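Local coordinates for uncharacterized protein (Mycobacterium smegmatis, PDB 4TMD) that is of unknown function but belongs to the DUF5642 family of the Mog1p/PsbP clan and is probably exported as a lipoprotein, at residues Asp4-Ile7 against Ala8-Ala11. Residues are numbered along the deposited sequence; the frame is centred on the assembly and turned at random.
Sequences DADI and AKVA
Asp6 forms an Asx turn with Ala8 at the start of a 3-10 helix near the N-terminus. Ala8 N donates to Asp6 OD1 at 3.2 Å. It comes from above the carboxylate plane, not from within it. With CG trans to the backbone N (chi1 -168°), beside the carbonyl carbon, the Asp6 carboxylate reaches forward to this N-H. The same oxygen also rests on the Ala8 methyl, with OD1 to CB at 3.4 Å.

The backbone then winds in successive i to i+3 bonds. Lys9 N donates to Asp6 O at 2.9 Å, and Val10 N donates to Ile7 O at 3.2 Å. Ala11 N to Ala8 O continues the series. Asp6 therefore receives two N-H groups of the first turn, one on its side chain and one on its carbonyl.

The Lys9 side chain runs back along the incoming chain and crosses that of Asp6 at about a right angle. Its CE lies 3.7 Å from Asp6 CB and 3.4 Å from Asp4 O. A bend at the last torsion (chi4 -56°) sets the ammonium on the Asp6 side. NZ stays 4.0 Å from Asp6 OD2, so the opposite charges probably attract without forming a salt bridge.

Ile7 and Val10 are buried, and both pack on the antiparallel sheet. Ile7 touches Asn68, Ala85, Glu87 and Tyr158, while Val10 meets Ala70 and Ala85. Val10 O is also hydrogen-bonded to Thr72 OG1 of strand 67-76. A backbone hydrogen bond between Asp6 and Val193 ties the turn to the C-terminal helix 179-194.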
# COMPACT_ATOMS: atom_id res chain seq x y z
N ASP A 4 -16.44 -15.78 7.84
CA ASP A 4 -16.62 -14.71 8.80
C ASP A 4 -15.74 -13.51 8.48
O ASP A 4 -15.50 -12.66 9.34
CB ASP A 4 -16.32 -15.22 10.21
CG ASP A 4 -17.11 -16.47 10.54
OD1 ASP A 4 -18.34 -16.36 10.72
OD2 ASP A 4 -16.50 -17.56 10.61
N ALA A 5 -15.27 -13.44 7.24
CA ALA A 5 -14.40 -12.34 6.84
C ALA A 5 -15.17 -11.02 6.88
O ALA A 5 -16.36 -10.97 6.54
CB ALA A 5 -13.79 -12.59 5.45
N ASP A 6 -14.50 -9.96 7.31
CA ASP A 6 -15.13 -8.66 7.51
C ASP A 6 -14.05 -7.59 7.52
O ASP A 6 -13.21 -7.54 8.44
CB ASP A 6 -15.92 -8.67 8.82
CG ASP A 6 -16.85 -7.47 8.98
OD1 ASP A 6 -16.84 -6.54 8.13
OD2 ASP A 6 -17.58 -7.46 9.99
N ILE A 7 -14.05 -6.74 6.50
CA ILE A 7 -13.05 -5.67 6.41
C ILE A 7 -13.12 -4.74 7.62
O ILE A 7 -12.14 -4.07 7.95
CB ILE A 7 -13.21 -4.84 5.13
CG1 ILE A 7 -14.55 -4.09 5.09
CG2 ILE A 7 -13.04 -5.71 3.89
CD1 ILE A 7 -14.65 -3.11 3.90
N ALA A 8 -14.27 -4.71 8.29
CA ALA A 8 -14.43 -3.85 9.47
C ALA A 8 -13.49 -4.28 10.59
O ALA A 8 -13.20 -3.52 11.49
CB ALA A 8 -15.89 -3.88 9.96
N LYS A 9 -13.02 -5.51 10.54
CA LYS A 9 -12.16 -5.98 11.62
C LYS A 9 -10.76 -5.37 11.57
O LYS A 9 -9.96 -5.67 12.45
CB LYS A 9 -12.09 -7.51 11.62
CG LYS A 9 -13.44 -8.19 11.92
CD LYS A 9 -13.28 -9.69 12.08
CE LYS A 9 -14.54 -10.43 11.73
NZ LYS A 9 -15.69 -9.93 12.53
N VAL A 10 -10.45 -4.51 10.58
CA VAL A 10 -9.17 -3.77 10.63
C VAL A 10 -9.10 -2.86 11.83
O VAL A 10 -8.02 -2.42 12.23
CB VAL A 10 -8.90 -2.84 9.41
CG1 VAL A 10 -8.47 -3.62 8.22
CG2 VAL A 10 -10.07 -1.91 9.13
N ALA A 11 -10.27 -2.54 12.40
CA ALA A 11 -10.36 -1.73 13.61
C ALA A 11 -9.55 -2.38 14.72
O ALA A 11 -8.99 -1.69 15.56
CB ALA A 11 -11.82 -1.55 14.04